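Local atomic coordinates of haloacid dehalogenase-like hydrolase (Bacteroides thetaiotaomicron, PDB entry 2RBK), a protein that probably works as a magnesium-dependent phosphatase of the haloacid dehalogenase superfamily, and here holds vanadate in a trigonal-bipyramidal form that mimics the transition state of phosphoryl transfer. Residues L5-D8 against T12-S15; S24-L29 against L53-D58; E157-V162 against I171-P176. All blocks are in the same frame, centred on the assembly; numbering follows the deposited sequence. Where two conformers were deposited one is given.

How the contacts relate
Contacts 1 and 2 adjoin, with centres 10 Å apart, and belong to the core domain built round the large mixed sheet. Leu13 of contact 1 is the main joint: its CD2 lies 3.7 Å from Thr25 CG2 and its CD1 4.1 Å from Leu56 CD1, while Phe7 CZ meets Leu29 CD1 at 3.8 Å. Contact 3 lies on the opposite side of the chain's centre, its own centre about 22 Å from that of contact 1 and 31 Å from that of contact 2. Contacts 1 and 3 share the vanadate and its axial water: Asp8 binds the vanadium, and Trp174 faces the group. Contact 2 stands back, the Leu56 side chain about 11 Å from the vanadate.

Contact 1: residues L5-D8 against T12-S15; sequences LFFD and TLVS. With MG (magnesium ion), chain B; VN4 (oxido(dioxo)vanadium), chain C.
Asp8 and Thr12 supply the polar half of the loop that leaves strand 4-7. Thr12 OG1 donates a 3.0 Å hydrogen bond to Asp8 OD1, which accepts through its anti lone pair. OD1 also binds the magnesium ion at 2.1 Å. Asp8 OD2 lies 2.0 Å from the vanadium. With magnesium and Thr12 on OD1 and vanadium on OD2, the carboxylate is held at both oxygens. Water 3 sits 2.1 Å from V, and the OD2-V-water angle of about 171° makes the two axial, the vanadate oxygens being equatorial.

The apolar half falls to Phe7 and Leu13, which cross at about a right angle. Leu13 CD1 reaches Phe7 CB at 3.7 Å, and Leu13 CD2 approaches the Phe7 ring obliquely, near Phe7 CD2 and CG. Leu13 CG comes within 3.4 Å of Asp8 O. The Thr12 methyl CG2, anti to the backbone N, is turned to that carbonyl.

The spacing of Asp8, Asp10 and Thr12 fits the DxDx(T/V) motif of the superfamily, at the end of strand 4-7. That strand runs between strands 38-42 and 206-210; Phe7 stacks on Phe209, and helix 250-258 packs on Phe7 and Thr12 through Ile251.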
loop_
_atom_site.group_PDB
_atom_site.type_symbol
_atom_site.label_atom_id
_atom_site.label_comp_id
_atom_site.label_asym_id
_atom_site.label_seq_id
_atom_site.Cartn_x
_atom_site.Cartn_y
_atom_site.Cartn_z
ATOM N N LEU A 5 -10.429 11.001 2.515
ATOM C CA LEU A 5 -10.201 10.167 1.320
ATOM C C LEU A 5 -8.925 9.376 1.523
ATOM O O LEU A 5 -7.899 9.943 1.932
ATOM C CB LEU A 5 -10.023 11.045 0.104
ATOM C CG LEU A 5 -11.122 12.103 -0.173
ATOM C CD1 LEU A 5 -10.789 12.867 -1.422
ATOM C CD2 LEU A 5 -12.500 11.459 -0.247
ATOM N N PHE A 6 -8.949 8.084 1.209
ATOM C CA PHE A 6 -7.819 7.210 1.330
ATOM C C PHE A 6 -7.503 6.587 -0.025
ATOM O O PHE A 6 -8.325 5.844 -0.546
ATOM C CB PHE A 6 -8.094 6.079 2.337
ATOM C CG PHE A 6 -8.302 6.638 3.722
ATOM C CD1 PHE A 6 -9.545 6.999 4.221
ATOM C CD2 PHE A 6 -7.188 6.826 4.553
ATOM C CE1 PHE A 6 -9.680 7.537 5.474
ATOM C CE2 PHE A 6 -7.322 7.375 5.816
ATOM C CZ PHE A 6 -8.580 7.707 6.276
ATOM N N PHE A 7 -6.336 6.911 -0.560
ATOM C CA PHE A 7 -5.944 6.474 -1.906
ATOM C C PHE A 7 -4.782 5.487 -1.844
ATOM O O PHE A 7 -3.692 5.824 -1.383
ATOM C CB PHE A 7 -5.487 7.637 -2.744
ATOM C CG PHE A 7 -6.556 8.640 -3.055
ATOM C CD1 PHE A 7 -6.706 9.791 -2.322
ATOM C CD2 PHE A 7 -7.459 8.416 -4.104
ATOM C CE1 PHE A 7 -7.691 10.719 -2.622
ATOM C CE2 PHE A 7 -8.447 9.341 -4.382
ATOM C CZ PHE A 7 -8.565 10.494 -3.650
ATOM N N ASP A 8 -5.002 4.290 -2.417
ATOM C CA ASP A 8 -3.876 3.481 -2.841
ATOM C C ASP A 8 -3.067 4.238 -3.880
ATOM O O ASP A 8 -3.572 5.122 -4.561
ATOM C CB ASP A 8 -4.416 2.188 -3.430
ATOM C CG ASP A 8 -3.390 1.272 -3.976
ATOM O OD1 ASP A 8 -3.557 0.822 -5.136
ATOM O OD2 ASP A 8 -2.399 0.976 -3.250
ATOM N N THR A 12 -4.011 3.082 -8.781
ATOM C CA THR A 12 -5.136 3.878 -8.251
ATOM C C THR A 12 -4.861 5.362 -8.486
ATOM O O THR A 12 -5.653 6.029 -9.177
ATOM C CB THR A 12 -5.350 3.511 -6.772
ATOM O OG1 THR A 12 -5.700 2.132 -6.685
ATOM C CG2 THR A 12 -6.496 4.374 -6.184
ATOM N N LEU A 13 -3.751 5.868 -7.967
ATOM C CA LEU A 13 -3.244 7.189 -8.331
ATOM C C LEU A 13 -2.286 7.133 -9.516
ATOM O O LEU A 13 -2.404 7.952 -10.397
ATOM C CB LEU A 13 -2.514 7.858 -7.134
ATOM C CG LEU A 13 -3.428 8.215 -5.971
ATOM C CD1 LEU A 13 -2.545 8.682 -4.794
ATOM C CD2 LEU A 13 -4.424 9.284 -6.338
ATOM N N VAL A 14 -1.345 6.206 -9.505
ATOM C CA VAL A 14 -0.286 6.091 -10.519
ATOM C C VAL A 14 -0.577 4.920 -11.422
ATOM O O VAL A 14 -0.713 3.784 -10.978
ATOM C CB VAL A 14 1.094 5.933 -9.836
ATOM C CG1 VAL A 14 2.208 5.780 -10.929
ATOM C CG2 VAL A 14 1.423 7.064 -8.951
ATOM N N SER A 15 -0.661 5.205 -12.737
ATOM C CA SER A 15 -0.922 4.195 -13.725
ATOM C C SER A 15 0.216 3.209 -13.878
ATOM O O SER A 15 1.363 3.634 -14.030
ATOM C CB SER A 15 -1.143 4.908 -15.050
ATOM O OG SER A 15 -1.215 3.961 -16.109
HETATM MG MG MG B . -2.704 -0.812 -6.049
HETATM V V VN4 C . -0.531 0.233 -3.456
HETATM O O1 VN4 C . 0.131 1.760 -3.475
HETATM O O2 VN4 C . -0.981 -0.569 -4.956
HETATM O O3 VN4 C . -0.288 -0.989 -2.107
HETATM O O HOH W 1 -3.462 -2.057 -4.545
HETATM O O HOH W 2 -2.027 -2.357 -7.267
HETATM O O HOH W 3 1.529 -0.246 -3.657
#

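Contact 2: residues S24-L29 against L53-D58; sequences STIEAL and LSELQD
Leu56 reaches between Ile26 and Leu29 with both methyls. Leu56 CD2 lies 4.2 Å from Ile26 CG1; Leu56 CD1 is 3.9 Å from Leu29 CD2, and Leu56 CD2 4.0 Å from the same methyl. Although its first bond is not directed at helix 23-34, Leu56 has CG anti to its carbonyl carbon (chi1 -59°), and its tip swings closer. Ile26 and Leu29 are described in one of two modelled conformers.

Ile26 CG1 stands anti to its carbonyl carbon (chi1 -61°), which leads CD1 across the Glu55 side chain at about a right angle. The methyl meets Glu55 CB at 4.0 Å and, equally close, the carboxylate carbon CD, in van der Waals contact. Glu55, extended beyond CG, carries its carboxylate to Arg20, with which OE2 forms a salt bridge.

No hydrogen bond joins the segments; the axes of the short helical segments 24-29 and 54-58 approach to 10.8 Å, their directions 24° apart, and side chains do the bridging. Such near-parallel helices suit an alpha/beta fold: helix 23-34 links parallel strands 4-7 and 38-42 in a beta-alpha-beta crossover, and helix 54-58 lies between strands 38-42 and 64-67, as in the Rossmann-like core of haloacid dehalogenases.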
loop_
_atom_site.group_PDB
_atom_site.type_symbol
_atom_site.label_atom_id
_atom_site.label_comp_id
_atom_site.label_asym_id
_atom_site.label_seq_id
_atom_site.Cartn_x
_atom_site.Cartn_y
_atom_site.Cartn_z
ATOM N N SER A 24 -6.308 14.438 -14.668
ATOM C CA SER A 24 -7.588 14.701 -14.025
ATOM C C SER A 24 -7.593 14.293 -12.549
ATOM O O SER A 24 -8.403 14.833 -11.783
ATOM C CB SER A 24 -8.752 14.080 -14.754
ATOM O OG SER A 24 -8.650 12.670 -14.696
ATOM N N THR A 25 -6.721 13.396 -12.170
ATOM C CA THR A 25 -6.563 13.040 -10.769
ATOM C C THR A 25 -5.973 14.192 -9.985
ATOM O O THR A 25 -6.426 14.531 -8.888
ATOM C CB THR A 25 -5.743 11.742 -10.590
ATOM O OG1 THR A 25 -6.511 10.735 -11.214
ATOM C CG2 THR A 25 -5.460 11.432 -9.154
ATOM N N ILE A 26 -4.928 14.807 -10.529
ATOM C CA ILE A 26 -4.347 15.962 -9.851
ATOM C C ILE A 26 -5.388 17.068 -9.720
ATOM O O ILE A 26 -5.521 17.669 -8.632
ATOM C CB ILE A 26 -3.069 16.410 -10.557
ATOM C CG1 ILE A 26 -1.979 15.346 -10.588
ATOM C CG2 ILE A 26 -2.569 17.680 -9.831
ATOM C CD1 ILE A 26 -0.902 15.529 -11.649
ATOM N N GLU A 27 -6.138 17.343 -10.773
ATOM C CA GLU A 27 -7.196 18.382 -10.705
ATOM C C GLU A 27 -8.249 18.025 -9.670
ATOM O O GLU A 27 -8.705 18.900 -8.913
ATOM C CB GLU A 27 -7.831 18.497 -12.119
ATOM C CG GLU A 27 -6.852 19.168 -13.064
ATOM C CD GLU A 27 -7.223 19.040 -14.505
ATOM O OE1 GLU A 27 -8.235 18.420 -14.879
ATOM O OE2 GLU A 27 -6.468 19.592 -15.325
ATOM N N ALA A 28 -8.674 16.767 -9.598
ATOM C CA ALA A 28 -9.676 16.356 -8.641
ATOM C C ALA A 28 -9.192 16.534 -7.216
ATOM O O ALA A 28 -9.952 16.971 -6.348
ATOM C CB ALA A 28 -10.074 14.887 -8.923
ATOM N N LEU A 29 -7.948 16.167 -6.941
ATOM C CA LEU A 29 -7.411 16.293 -5.579
ATOM C C LEU A 29 -7.230 17.758 -5.234
ATOM O O LEU A 29 -7.453 18.140 -4.061
ATOM C CB LEU A 29 -6.174 15.411 -5.390
ATOM C CG LEU A 29 -6.444 13.993 -4.956
ATOM C CD1 LEU A 29 -7.305 13.218 -5.920
ATOM C CD2 LEU A 29 -5.120 13.189 -4.910
ATOM N N LEU A 53 5.016 10.255 -6.173
ATOM C CA LEU A 53 3.986 11.144 -5.771
ATOM C C LEU A 53 4.376 12.610 -5.789
ATOM O O LEU A 53 3.659 13.462 -5.259
ATOM C CB LEU A 53 3.404 10.824 -4.384
ATOM C CG LEU A 53 2.736 9.474 -4.245
ATOM C CD1 LEU A 53 2.184 9.391 -2.809
ATOM C CD2 LEU A 53 1.646 9.299 -5.275
ATOM N N SER A 54 5.520 12.989 -6.406
ATOM C CA SER A 54 5.984 14.372 -6.316
ATOM C C SER A 54 4.976 15.381 -6.808
ATOM O O SER A 54 4.915 16.461 -6.282
ATOM C CB SER A 54 7.322 14.557 -7.025
ATOM O OG SER A 54 7.230 14.318 -8.395
ATOM N N GLU A 55 4.183 15.044 -7.802
ATOM C CA GLU A 55 3.198 16.026 -8.241
ATOM C C GLU A 55 2.217 16.442 -7.145
ATOM O O GLU A 55 1.841 17.625 -6.971
ATOM C CB GLU A 55 2.447 15.517 -9.467
ATOM C CG GLU A 55 3.388 15.315 -10.636
ATOM C CD GLU A 55 2.879 14.296 -11.607
ATOM O OE1 GLU A 55 2.477 13.209 -11.154
ATOM O OE2 GLU A 55 2.900 14.520 -12.797
ATOM N N LEU A 56 1.804 15.480 -6.370
ATOM C CA LEU A 56 0.877 15.741 -5.285
ATOM C C LEU A 56 1.594 16.397 -4.087
ATOM O O LEU A 56 1.048 17.287 -3.448
ATOM C CB LEU A 56 0.150 14.472 -4.827
ATOM C CG LEU A 56 -0.656 13.756 -5.895
ATOM C CD1 LEU A 56 -1.267 12.493 -5.349
ATOM C CD2 LEU A 56 -1.717 14.706 -6.466
ATOM N N GLN A 57 2.806 15.868 -3.806
ATOM C CA GLN A 57 3.601 16.340 -2.698
ATOM C C GLN A 57 4.056 17.803 -2.889
ATOM O O GLN A 57 3.952 18.601 -1.954
ATOM C CB GLN A 57 4.824 15.463 -2.465
ATOM C CG GLN A 57 4.383 14.058 -1.993
ATOM C CD GLN A 57 5.538 13.083 -2.050
ATOM O OE1 GLN A 57 6.324 13.141 -2.961
ATOM N NE2 GLN A 57 5.517 12.141 -1.106
ATOM N N ASP A 58 4.480 18.115 -4.100
ATOM C CA ASP A 58 4.946 19.495 -4.359
ATOM C C ASP A 58 3.774 20.453 -4.332
ATOM O O ASP A 58 3.987 21.656 -4.129
ATOM C CB ASP A 58 5.633 19.532 -5.707
ATOM C CG ASP A 58 6.944 18.787 -5.790
ATOM O OD1 ASP A 58 7.483 18.387 -4.750
ATOM O OD2 ASP A 58 7.461 18.582 -6.879
#

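Contact 3: residues E157-V162 against I171-P176; sequences EEEKEV and IGRWYP. With VN4 (oxido(dioxo)vanadium), chain C.
Glu159 has the largest surface buried in this contact, and it meets Arg173 in a salt bridge. Its OE1 accepts a hydrogen bond from Arg173 NH2 at 2.8 Å with an N-H...O angle of 164°, and the oxygen lies almost exactly in the guanidinium plane. The anti lone pair of OE1 is used. Arg173 NE adds a second, weak bond to the same OE1 at 3.4 Å, so the pairing is lopsided: one carboxylate oxygen takes both nitrogens, although the two planes are only 10° apart. Water 5 reinforces the pair, donating to Glu159 OE1 at 2.9 Å and accepting from Arg173 NE at 2.7 Å.

The long reach follows from shape. Glu159 has CG anti to its backbone N (chi1 171°) and continues extended, while Arg173 is straight from CG to NE, and the two extended chains slide past each other in opposite directions.

Ile171 adds a van der Waals contact, its methyl CG2 4.0 Å from the carboxylate oxygen OE2 of Glu159, for the conformer modelled here out of two. OE2 also takes a hydrogen bond from water 4 at 2.7 Å, and this water bonds in turn to Ile171 O.

Arg173 is further tied down through NH1, which bonds to Ile154 O and weakly to Pro176 O. The next residue, Trp174, lines the vanadate pocket: water 3 stands 3.0 Å above its ring plane, over the centre, and CB lies 3.4 Å from vanadate O2.

The contact thus joins helix 156-162, which rests on helix 87-100 through Val162 and Phe96, to Ile171 of strand 170-172 and to Arg173, which follows it in the chain; Gly172 pairs by backbone hydrogen bonding with Asp180 of the antiparallel strand 180-182.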
loop_
_atom_site.group_PDB
_atom_site.type_symbol
_atom_site.label_atom_id
_atom_site.label_comp_id
_atom_site.label_asym_id
_atom_site.label_seq_id
_atom_site.Cartn_x
_atom_site.Cartn_y
_atom_site.Cartn_z
ATOM N N GLU A 157 1.094 -20.510 -4.336
ATOM C CA GLU A 157 1.410 -21.862 -3.858
ATOM C C GLU A 157 2.484 -21.782 -2.776
ATOM O O GLU A 157 2.394 -22.407 -1.732
ATOM C CB GLU A 157 1.843 -22.710 -5.060
ATOM C CG GLU A 157 2.489 -24.041 -4.854
ATOM C CD GLU A 157 2.616 -24.700 -6.210
ATOM O OE1 GLU A 157 1.966 -25.690 -6.510
ATOM O OE2 GLU A 157 3.411 -24.163 -7.030
ATOM N N GLU A 158 3.556 -21.008 -3.011
ATOM C CA GLU A 158 4.595 -20.901 -1.964
ATOM C C GLU A 158 4.114 -20.199 -0.744
ATOM O O GLU A 158 4.501 -20.534 0.361
ATOM C CB GLU A 158 5.811 -20.199 -2.569
ATOM C CG GLU A 158 6.539 -21.057 -3.586
ATOM C CD GLU A 158 7.527 -20.286 -4.453
ATOM O OE1 GLU A 158 7.385 -19.035 -4.638
ATOM O OE2 GLU A 158 8.448 -20.975 -5.014
ATOM N N GLU A 159 3.256 -19.207 -0.901
ATOM C CA GLU A 159 2.623 -18.558 0.239
ATOM C C GLU A 159 1.944 -19.610 1.095
ATOM O O GLU A 159 2.117 -19.565 2.278
ATOM C CB GLU A 159 1.671 -17.473 -0.246
ATOM C CG GLU A 159 0.766 -16.842 0.789
ATOM C CD GLU A 159 -0.199 -15.848 0.173
ATOM O OE1 GLU A 159 0.039 -15.325 -0.943
ATOM O OE2 GLU A 159 -1.250 -15.539 0.795
ATOM N N LYS A 160 1.148 -20.538 0.506
ATOM C CA LYS A 160 0.480 -21.538 1.339
ATOM C C LYS A 160 1.476 -22.476 2.005
ATOM O O LYS A 160 1.249 -22.944 3.121
ATOM C CB LYS A 160 -0.603 -22.300 0.545
ATOM C CG LYS A 160 -1.715 -21.438 -0.053
ATOM C CD LYS A 160 -2.373 -20.515 0.942
ATOM C CE LYS A 160 -3.653 -19.841 0.597
ATOM N NZ LYS A 160 -4.365 -19.146 1.706
ATOM N N GLU A 161 2.628 -22.709 1.384
ATOM C CA GLU A 161 3.645 -23.534 1.971
ATOM C C GLU A 161 4.294 -22.876 3.208
ATOM O O GLU A 161 4.587 -23.580 4.213
ATOM C CB GLU A 161 4.725 -23.897 0.928
ATOM C CG GLU A 161 5.557 -25.113 1.352
ATOM C CD GLU A 161 6.680 -25.402 0.372
ATOM O OE1 GLU A 161 6.560 -24.888 -0.786
ATOM O OE2 GLU A 161 7.622 -26.109 0.832
ATOM N N VAL A 162 4.557 -21.586 3.157
ATOM C CA VAL A 162 5.206 -20.904 4.273
ATOM C C VAL A 162 4.217 -20.406 5.306
ATOM O O VAL A 162 4.647 -20.073 6.410
ATOM C CB VAL A 162 6.065 -19.735 3.782
ATOM C CG1 VAL A 162 5.216 -18.561 3.362
ATOM C CG2 VAL A 162 7.021 -19.219 4.865
ATOM N N ILE A 171 -0.913 -10.981 5.267
ATOM C CA ILE A 171 -0.290 -11.121 3.987
ATOM C C ILE A 171 -1.195 -10.515 2.949
ATOM O O ILE A 171 -2.377 -10.900 2.895
ATOM C CB ILE A 171 0.033 -12.581 3.615
ATOM C CG1 ILE A 171 0.708 -13.369 4.730
ATOM C CG2 ILE A 171 0.847 -12.507 2.334
ATOM C CD1 ILE A 171 0.410 -14.845 4.582
ATOM N N GLY A 172 -0.681 -9.549 2.163
ATOM C CA GLY A 172 -1.487 -8.950 1.115
ATOM C C GLY A 172 -0.752 -8.816 -0.191
ATOM O O GLY A 172 0.475 -8.710 -0.154
ATOM N N ARG A 173 -1.421 -8.723 -1.297
ATOM C CA ARG A 173 -0.730 -8.380 -2.584
ATOM C C ARG A 173 -1.374 -7.168 -3.310
ATOM O O ARG A 173 -2.584 -6.988 -3.383
ATOM C CB ARG A 173 -0.726 -9.492 -3.597
ATOM C CG ARG A 173 -0.262 -10.841 -3.190
ATOM C CD ARG A 173 -0.127 -11.965 -4.219
ATOM N NE ARG A 173 0.382 -13.137 -3.473
ATOM C CZ ARG A 173 1.503 -13.708 -3.693
ATOM N NH1 ARG A 173 2.255 -13.318 -4.721
ATOM N NH2 ARG A 173 1.944 -14.726 -2.949
ATOM N N TRP A 174 -0.491 -6.303 -3.895
ATOM C CA TRP A 174 -0.811 -5.278 -4.831
ATOM C C TRP A 174 -0.300 -5.442 -6.242
ATOM O O TRP A 174 -0.613 -4.734 -7.128
ATOM C CB TRP A 174 -0.399 -3.897 -4.306
ATOM C CG TRP A 174 1.010 -3.666 -3.872
ATOM C CD1 TRP A 174 1.565 -3.956 -2.628
ATOM C CD2 TRP A 174 2.075 -3.078 -4.637
ATOM N NE1 TRP A 174 2.847 -3.599 -2.582
ATOM C CE2 TRP A 174 3.210 -3.040 -3.775
ATOM C CE3 TRP A 174 2.196 -2.564 -5.912
ATOM C CZ2 TRP A 174 4.460 -2.527 -4.138
ATOM C CZ3 TRP A 174 3.416 -2.044 -6.297
ATOM C CH2 TRP A 174 4.491 -2.029 -5.432
ATOM N N TYR A 175 0.503 -6.492 -6.383
ATOM C CA TYR A 175 1.077 -6.843 -7.658
ATOM C C TYR A 175 1.266 -8.371 -7.697
ATOM O O TYR A 175 1.604 -8.873 -6.586
ATOM C CB TYR A 175 2.409 -6.114 -7.911
ATOM C CG TYR A 175 2.923 -6.190 -9.312
ATOM C CD1 TYR A 175 2.416 -5.321 -10.284
ATOM C CD2 TYR A 175 3.891 -7.111 -9.694
ATOM C CE1 TYR A 175 2.871 -5.371 -11.589
ATOM C CE2 TYR A 175 4.343 -7.169 -10.980
ATOM C CZ TYR A 175 3.832 -6.285 -11.922
ATOM O OH TYR A 175 4.298 -6.381 -13.204
ATOM N N PRO A 176 1.074 -9.093 -8.764
ATOM C CA PRO A 176 1.107 -10.579 -8.607
ATOM C C PRO A 176 2.448 -11.208 -8.269
ATOM O O PRO A 176 2.655 -12.363 -7.787
ATOM C CB PRO A 176 0.553 -11.021 -9.991
ATOM C CG PRO A 176 -0.069 -9.810 -10.570
ATOM C CD PRO A 176 0.716 -8.588 -10.117
HETATM V V VN4 C . -0.531 0.233 -3.456
HETATM O O1 VN4 C . 0.131 1.760 -3.475
HETATM O O2 VN4 C . -0.981 -0.569 -4.956
HETATM O O3 VN4 C . -0.288 -0.989 -2.107
HETATM O O HOH W 4 -2.524 -13.200 0.556
HETATM O O HOH W 5 -1.955 -14.125 -2.689
HETATM O O HOH W 3 1.529 -0.246 -3.657
#